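Local coordinates for BREX protein BrxA (Magnetospirillum magneticum, PDB 3BHW) that probably serves in a type 1 BREX phage-defence system, which lets phage adsorb to the cell but blocks replication of their DNA, at residues R39-I42 / E43-V47; A151-V154 / Y155-V159; V175-G179 / E180-Y184. All blocks are in the same frame, centred on the assembly; numbering follows the deposited sequence.

Interaction 1: residues R39-I42 / E43-V47; sequences RHAI and EVENV
Residues 39-47 carry helix 35-43 through its C-terminal end, and the backbone bonds widen as it goes: Glu43 N binds Arg39 O in the ordinary i to i+4 way, His40 O accepts from both Val44 N and, in an i to i+5 pi-turn, Glu45 N, and Val47 N makes an i to i+6 bond to Ala41 O at 3.0 Å. Asn46, with positive phi, is the first residue to leave helical conformation. The two donors to His40 O approach from opposite faces of its carbonyl plane, at 2.8 Å for Val44 N and 2.9 Å for Glu45 N.

Among the side chains, the His40 ring meets Val44 over a face and Glu45 at its edge. With CG anti to the backbone N (chi1 -178°), the ring has Val44 CB over one face, a CH-pi contact 3.8 Å from the centroid and offset toward the rim. At the edge, Glu45 OE2 lies 3.1 Å from His40 CD2 while also making a weak bond to Gln37. Arg39, the residue before His40, reaches one turn on to Glu43, bending at chi3 (50°) to bring its guanidinium edge to the carboxylate, the two planes about 70° apart. This salt bridge is shared with Lys57, and the position of Glu43 OE1 is less certain; the NE bond to OE2 is weak. Ala41 CB, which is buried, meets Val47 CG2 at 4.3 Å, and Val47 rests on Ile24 and Leu28 of helix 19-31. Asn46 ND2 is held by Arg50 O, while a single water donates to both Ile42 O, at 2.8 Å, and Asn46 OD1, at 3.0 Å.

Interaction 2: residues A151-V154 / Y155-V159; sequences ADCV and YRILV
Ala151 and Tyr155 stand one turn apart on helix 145-161, and the backbone bonds here run in unbroken alpha-helical order: Tyr155 N to Ala151 O, Arg156 N to Asp152 O, Ile157 N to Cys153 O and Leu158 N to Val154 O, the last the longest at 3.2 Å.

The apolar side-chain contact joins Cys153 SG to Ile157 CD1 at 4.2 Å. A ring-to-carbonyl contact is separate from it: the Tyr155 ring turns an edge to the preceding turn, its CD1 3.2 Å from Ala151 O and that oxygen in the ring plane.

Among the polar groups, Arg156 doubles back along the helix. Its bend at chi3 (69°) lays one guanidinium face over Cys153 CA, with NH1 4.0 Å from Cys153 SG. It does not pair with Asp152: OD2 stays 5.7 Å from Arg156 NH2, and Asp152 OD1 bridges to Arg122 instead. Tyr155 OH bonds to Leu120 O, and Arg122 makes a cation-pi contact with the same ring.

Most of residues 151-159 are buried in an all-helical fold. Ala151, Val154 and Tyr155 pack on Trp125 of helix 122-135, while Val154 meets Phe104 and Leu158 meets Leu105, both on helix 99-112.

Interaction 3: residues V175-G179 / E180-Y184; sequences VRISG and EVMSY
Ile177 and Met182 reach over the first turn of helix 179-187 and meet at about a right angle. The Ile177 branch that does the touching is CG2, 3.5 Å from Met182 SD and nearly as close to Met182 CG. Met182 gets there by folding: bends at chi2 (-56°) and chi3 (-50°) curl the chain so that the sulfur, rather than the methyl end, faces the isoleucine. The same CG2 also has a second neighbour, Val181 CG1 at 3.8 Å, so one methyl group sits against two consecutive residues of the helix. Ile197 of helix 191-197 touches both Ile177 and Met182, extending this apolar patch to another helix.

Ser178 uses its hydroxyl on the backbone of the helix start. Its OG, set between its own backbone N and carbonyl carbon (chi1 71°), accepts from Val181 N at 3.3 Å. Reaching that N-H also brings OG close beside the valine side chain, 3.2 Å from Val181 CG2. The serine carbonyl takes the next N-H: Ser178 O accepts from Met182 N at 3.0 Å in a nearly straight bond. Next along, Gly179 O receives Ser183 N at 2.9 Å. Two N-H groups of the opening turn are thus accounted for by one serine, one through its hydroxyl and one through its carbonyl.

Gln88 of helix 83-97 accepts from Ser178 N through its OE1. In a full capping box a side chain three residues after the cap would take that N-H, but Val181 occupies the place. What remains is a serine N-cap combined with a hydrophobic staple, Ile177 before the cap closing on Met182 in the first turn, a classic way of starting an alpha helix.

Overall arrangement
The three contacts sample a helix end, a helix middle and a helix start in one all-helical chain, and they follow one another in sequence without touching. Interaction 1 is the outlier: it lies on the surface, its centre 23 Å from that of the chain, about 27 Å from the centre of interaction 2 and 32 Å from that of interaction 3. Interaction 2 lies deepest, 10 Å from the chain centre. Interactions 2 and 3 belong to successive helices, 145-161 and 179-187, and their nearest atoms are about 7 Å apart. All three belong to the BrxA fold, which is probably related to helix-turn-helix proteins; no ligand is part of any of the three contacts.

Interaction 1: residues R39-I42 / E43-V47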
loop_
_atom_site.group_PDB
_atom_site.type_symbol
_atom_site.label_atom_id
_atom_site.label_comp_id
_atom_site.label_asym_id
_atom_site.label_seq_id
_atom_site.Cartn_x
_atom_site.Cartn_y
_atom_site.Cartn_z
ATOM N N ARG A 39 8.369 19.080 6.459
ATOM C CA ARG A 39 8.687 19.592 5.097
ATOM C C ARG A 39 10.144 20.009 4.918
ATOM O O ARG A 39 10.754 19.720 3.873
ATOM C CB ARG A 39 7.763 20.728 4.671
ATOM C CG ARG A 39 6.327 20.303 4.407
ATOM C CD ARG A 39 5.558 21.342 3.559
ATOM N NE ARG A 39 6.301 21.718 2.355
ATOM C CZ ARG A 39 6.055 22.791 1.598
ATOM N NH1 ARG A 39 5.032 23.612 1.866
ATOM N NH2 ARG A 39 6.834 23.038 0.552
ATOM N N HIS A 40 10.700 20.693 5.907
ATOM C CA HIS A 40 12.128 20.987 5.895
ATOM C C HIS A 40 12.989 19.710 5.791
ATOM O O HIS A 40 13.906 19.689 4.965
ATOM C CB HIS A 40 12.534 21.810 7.108
ATOM C CG HIS A 40 13.985 22.178 7.115
ATOM N ND1 HIS A 40 14.457 23.329 6.556
ATOM C CD2 HIS A 40 15.072 21.516 7.571
ATOM C CE1 HIS A 40 15.767 23.384 6.661
ATOM N NE2 HIS A 40 16.172 22.309 7.327
ATOM N N ALA A 41 12.720 18.687 6.634
ATOM C CA ALA A 41 13.489 17.416 6.619
ATOM C C ALA A 41 13.473 16.719 5.239
ATOM O O ALA A 41 14.481 16.159 4.755
ATOM C CB ALA A 41 12.922 16.473 7.704
ATOM N N ILE A 42 12.318 16.748 4.585
ATOM C CA ILE A 42 12.174 16.109 3.283
ATOM C C ILE A 42 12.820 16.947 2.178
ATOM O O ILE A 42 13.616 16.458 1.391
ATOM C CB ILE A 42 10.658 15.766 2.955
ATOM C CG1 ILE A 42 9.835 17.029 2.631
ATOM C CG2 ILE A 42 10.044 15.010 4.112
ATOM C CD1 ILE A 42 8.308 16.836 2.305
ATOM N N GLU A 43 12.461 18.214 2.148
ATOM C CA GLU A 43 12.728 19.081 1.018
ATOM C C GLU A 43 14.079 19.776 1.041
ATOM O O GLU A 43 14.610 20.099 -0.006
ATOM C CB GLU A 43 11.648 20.169 0.935
ATOM C CG GLU A 43 10.232 19.668 0.767
ATOM C CD GLU A 43 9.212 20.780 0.828
ATOM O OE1 GLU A 43 8.330 20.799 -0.045
ATOM O OE2 GLU A 43 9.252 21.619 1.754
ATOM N N VAL A 44 14.590 20.044 2.239
ATOM C CA VAL A 44 15.803 20.874 2.442
ATOM C C VAL A 44 16.958 20.037 3.035
ATOM O O VAL A 44 18.078 19.999 2.460
ATOM C CB VAL A 44 15.472 22.125 3.327
ATOM C CG1 VAL A 44 16.649 23.068 3.396
ATOM C CG2 VAL A 44 14.231 22.911 2.787
ATOM N N GLU A 45 16.715 19.359 4.159
ATOM C CA GLU A 45 17.694 18.428 4.697
ATOM C C GLU A 45 17.843 17.205 3.793
ATOM O O GLU A 45 18.878 16.518 3.810
ATOM C CB GLU A 45 17.306 17.980 6.106
ATOM C CG GLU A 45 17.331 19.095 7.126
ATOM C CD GLU A 45 17.059 18.599 8.535
ATOM O OE1 GLU A 45 17.900 17.850 9.083
ATOM O OE2 GLU A 45 16.034 18.980 9.113
ATOM N N ASN A 46 16.830 16.938 2.975
ATOM C CA ASN A 46 16.936 15.841 2.005
ATOM C C ASN A 46 17.172 14.468 2.646
ATOM O O ASN A 46 18.023 13.674 2.179
ATOM C CB ASN A 46 18.025 16.140 0.959
ATOM C CG ASN A 46 17.944 15.214 -0.253
ATOM O OD1 ASN A 46 16.870 14.712 -0.611
ATOM N ND2 ASN A 46 19.086 14.969 -0.862
ATOM N N VAL A 47 16.364 14.164 3.659
ATOM C CA VAL A 47 16.496 12.893 4.403
ATOM C C VAL A 47 16.249 11.656 3.547
ATOM O O VAL A 47 16.682 10.555 3.924
ATOM C CB VAL A 47 15.638 12.877 5.704
ATOM C CG1 VAL A 47 16.172 13.914 6.695
ATOM C CG2 VAL A 47 14.168 13.121 5.401
HETATM O O HOH W 1 14.366 13.837 0.853
#

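Interaction 2: residues A151-V154 / Y155-V159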
loop_
_atom_site.group_PDB
_atom_site.type_symbol
_atom_site.label_atom_id
_atom_site.label_comp_id
_atom_site.label_asym_id
_atom_site.label_seq_id
_atom_site.Cartn_x
_atom_site.Cartn_y
_atom_site.Cartn_z
ATOM N N ALA A 151 -1.676 1.634 -13.016
ATOM C CA ALA A 151 -1.665 0.172 -13.167
ATOM C C ALA A 151 -0.303 -0.386 -12.830
ATOM O O ALA A 151 -0.202 -1.400 -12.136
ATOM C CB ALA A 151 -2.025 -0.206 -14.601
ATOM N N ASP A 152 0.734 0.281 -13.337
ATOM C CA ASP A 152 2.122 -0.085 -13.093
ATOM C C ASP A 152 2.417 -0.088 -11.593
ATOM O O ASP A 152 3.071 -1.010 -11.087
ATOM C CB ASP A 152 3.091 0.860 -13.806
ATOM C CG ASP A 152 3.265 0.529 -15.301
ATOM O OD1 ASP A 152 2.605 -0.412 -15.793
ATOM O OD2 ASP A 152 4.076 1.220 -15.971
ATOM N N CYS A 153 1.898 0.922 -10.898
ATOM C CA CYS A 153 2.153 1.050 -9.469
ATOM C C CYS A 153 1.449 -0.040 -8.698
ATOM O O CYS A 153 2.012 -0.617 -7.817
ATOM C CB CYS A 153 1.742 2.416 -8.957
ATOM S SG CYS A 153 2.063 2.606 -7.211
ATOM N N VAL A 154 0.188 -0.302 -8.991
ATOM C CA VAL A 154 -0.506 -1.400 -8.321
ATOM C C VAL A 154 0.221 -2.733 -8.520
ATOM O O VAL A 154 0.404 -3.518 -7.563
ATOM C CB VAL A 154 -1.963 -1.446 -8.747
ATOM C CG1 VAL A 154 -2.606 -2.722 -8.268
ATOM C CG2 VAL A 154 -2.681 -0.266 -8.124
ATOM N N TYR A 155 0.629 -3.039 -9.748
ATOM C CA TYR A 155 1.318 -4.317 -9.943
ATOM C C TYR A 155 2.686 -4.346 -9.296
ATOM O O TYR A 155 3.137 -5.407 -8.817
ATOM C CB TYR A 155 1.414 -4.642 -11.429
ATOM C CG TYR A 155 0.127 -5.249 -11.981
ATOM C CD1 TYR A 155 -0.980 -4.466 -12.377
ATOM C CD2 TYR A 155 0.023 -6.640 -12.105
ATOM C CE1 TYR A 155 -2.153 -5.083 -12.891
ATOM C CE2 TYR A 155 -1.131 -7.246 -12.589
ATOM C CZ TYR A 155 -2.212 -6.470 -12.982
ATOM O OH TYR A 155 -3.322 -7.154 -13.452
ATOM N N ARG A 156 3.372 -3.198 -9.238
ATOM C CA ARG A 156 4.666 -3.129 -8.560
ATOM C C ARG A 156 4.491 -3.437 -7.043
ATOM O O ARG A 156 5.279 -4.202 -6.432
ATOM C CB ARG A 156 5.294 -1.736 -8.735
ATOM C CG ARG A 156 6.690 -1.620 -8.295
ATOM C CD ARG A 156 7.419 -0.465 -9.009
ATOM N NE ARG A 156 6.922 0.841 -8.602
ATOM C CZ ARG A 156 6.127 1.625 -9.331
ATOM N NH1 ARG A 156 5.737 2.780 -8.829
ATOM N NH2 ARG A 156 5.703 1.262 -10.540
ATOM N N ILE A 157 3.447 -2.880 -6.427
ATOM C CA ILE A 157 3.129 -3.171 -5.030
ATOM C C ILE A 157 2.966 -4.669 -4.825
ATOM O O ILE A 157 3.469 -5.228 -3.857
ATOM C CB ILE A 157 1.833 -2.442 -4.607
ATOM C CG1 ILE A 157 2.151 -0.987 -4.337
ATOM C CG2 ILE A 157 1.363 -2.964 -3.272
ATOM C CD1 ILE A 157 0.938 -0.105 -4.237
ATOM N N LEU A 158 2.268 -5.300 -5.752
ATOM C CA LEU A 158 1.986 -6.717 -5.638
ATOM C C LEU A 158 3.246 -7.534 -5.842
ATOM O O LEU A 158 3.401 -8.581 -5.213
ATOM C CB LEU A 158 0.882 -7.104 -6.611
ATOM C CG LEU A 158 -0.509 -6.498 -6.330
ATOM C CD1 LEU A 158 -1.443 -7.093 -7.325
ATOM C CD2 LEU A 158 -1.045 -6.721 -4.896
ATOM N N VAL A 159 4.154 -7.057 -6.690
ATOM C CA VAL A 159 5.458 -7.700 -6.851
ATOM C C VAL A 159 6.266 -7.532 -5.533
ATOM O O VAL A 159 6.882 -8.493 -5.023
ATOM C CB VAL A 159 6.234 -7.122 -8.056
ATOM C CG1 VAL A 159 7.742 -7.402 -7.943
ATOM C CG2 VAL A 159 5.681 -7.666 -9.403
#

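Interaction 3: residues V175-G179 / E180-Y184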
loop_
_atom_site.group_PDB
_atom_site.type_symbol
_atom_site.label_atom_id
_atom_site.label_comp_id
_atom_site.label_asym_id
_atom_site.label_seq_id
_atom_site.Cartn_x
_atom_site.Cartn_y
_atom_site.Cartn_z
ATOM N N VAL A 175 1.019 -15.597 -0.047
ATOM C CA VAL A 175 1.992 -14.946 0.809
ATOM C C VAL A 175 1.417 -14.929 2.219
ATOM O O VAL A 175 0.274 -14.512 2.425
ATOM C CB VAL A 175 2.314 -13.509 0.331
ATOM C CG1 VAL A 175 3.082 -13.535 -0.993
ATOM C CG2 VAL A 175 1.045 -12.670 0.209
ATOM N N ARG A 176 2.209 -15.431 3.166
ATOM C CA ARG A 176 1.866 -15.474 4.590
ATOM C C ARG A 176 2.222 -14.142 5.223
ATOM O O ARG A 176 3.388 -13.782 5.263
ATOM C CB ARG A 176 2.632 -16.637 5.269
ATOM C CG ARG A 176 2.860 -16.519 6.787
ATOM C CD ARG A 176 1.659 -16.996 7.599
ATOM N NE ARG A 176 1.694 -16.690 9.044
ATOM C CZ ARG A 176 2.729 -16.206 9.743
ATOM N NH1 ARG A 176 3.901 -15.950 9.173
ATOM N NH2 ARG A 176 2.584 -15.996 11.046
ATOM N N ILE A 177 1.207 -13.402 5.689
ATOM C CA ILE A 177 1.444 -12.148 6.386
ATOM C C ILE A 177 1.955 -12.440 7.806
ATOM O O ILE A 177 1.404 -13.298 8.532
ATOM C CB ILE A 177 0.199 -11.220 6.434
ATOM C CG1 ILE A 177 -0.251 -10.788 5.019
ATOM C CG2 ILE A 177 0.489 -10.031 7.260
ATOM C CD1 ILE A 177 0.827 -10.045 4.218
ATOM N N SER A 178 3.016 -11.737 8.182
ATOM C CA SER A 178 3.663 -11.972 9.441
ATOM C C SER A 178 2.678 -11.814 10.594
ATOM O O SER A 178 1.796 -10.947 10.593
ATOM C CB SER A 178 4.854 -11.045 9.627
ATOM O OG SER A 178 4.422 -9.739 9.844
ATOM N N GLY A 179 2.854 -12.684 11.576
ATOM C CA GLY A 179 2.032 -12.702 12.760
ATOM C C GLY A 179 2.113 -11.380 13.488
ATOM O O GLY A 179 1.137 -10.958 14.083
ATOM N N GLU A 180 3.265 -10.713 13.431
ATOM C CA GLU A 180 3.443 -9.405 14.069
ATOM C C GLU A 180 2.539 -8.356 13.409
ATOM O O GLU A 180 1.919 -7.549 14.060
ATOM C CB GLU A 180 4.869 -8.965 13.881
ATOM C CG GLU A 180 5.422 -8.096 14.967
ATOM C CD GLU A 180 6.919 -8.068 14.886
ATOM O OE1 GLU A 180 7.512 -9.161 14.749
ATOM O OE2 GLU A 180 7.498 -6.964 14.935
ATOM N N VAL A 181 2.451 -8.397 12.094
ATOM C CA VAL A 181 1.606 -7.426 11.427
ATOM C C VAL A 181 0.142 -7.729 11.706
ATOM O O VAL A 181 -0.649 -6.817 12.037
ATOM C CB VAL A 181 1.917 -7.448 9.935
ATOM C CG1 VAL A 181 0.761 -6.769 9.149
ATOM C CG2 VAL A 181 3.309 -6.777 9.720
ATOM N N MET A 182 -0.214 -9.004 11.593
ATOM C CA MET A 182 -1.610 -9.407 11.812
ATOM C C MET A 182 -2.102 -9.092 13.239
ATOM O O MET A 182 -3.276 -8.738 13.414
ATOM C CB MET A 182 -1.874 -10.885 11.451
ATOM C CG MET A 182 -1.676 -11.280 9.982
ATOM S SD MET A 182 -2.662 -10.297 8.743
ATOM C CE MET A 182 -4.266 -10.441 9.545
ATOM N N SER A 183 -1.218 -9.258 14.233
ATOM C CA SER A 183 -1.558 -8.979 15.626
ATOM C C SER A 183 -1.855 -7.486 15.771
ATOM O O SER A 183 -2.847 -7.102 16.418
ATOM C CB SER A 183 -0.447 -9.496 16.584
ATOM O OG SER A 183 -0.699 -9.230 17.964
ATOM N N TYR A 184 -1.018 -6.647 15.164
ATOM C CA TYR A 184 -1.262 -5.213 15.198
ATOM C C TYR A 184 -2.635 -4.852 14.605
ATOM O O TYR A 184 -3.400 -4.134 15.226
ATOM C CB TYR A 184 -0.134 -4.403 14.494
ATOM C CG TYR A 184 -0.483 -2.933 14.358
ATOM C CD1 TYR A 184 -0.157 -2.004 15.362
ATOM C CD2 TYR A 184 -1.259 -2.478 13.284
ATOM C CE1 TYR A 184 -0.538 -0.664 15.278
ATOM C CE2 TYR A 184 -1.641 -1.119 13.178
ATOM C CZ TYR A 184 -1.274 -0.232 14.196
ATOM O OH TYR A 184 -1.648 1.085 14.113
#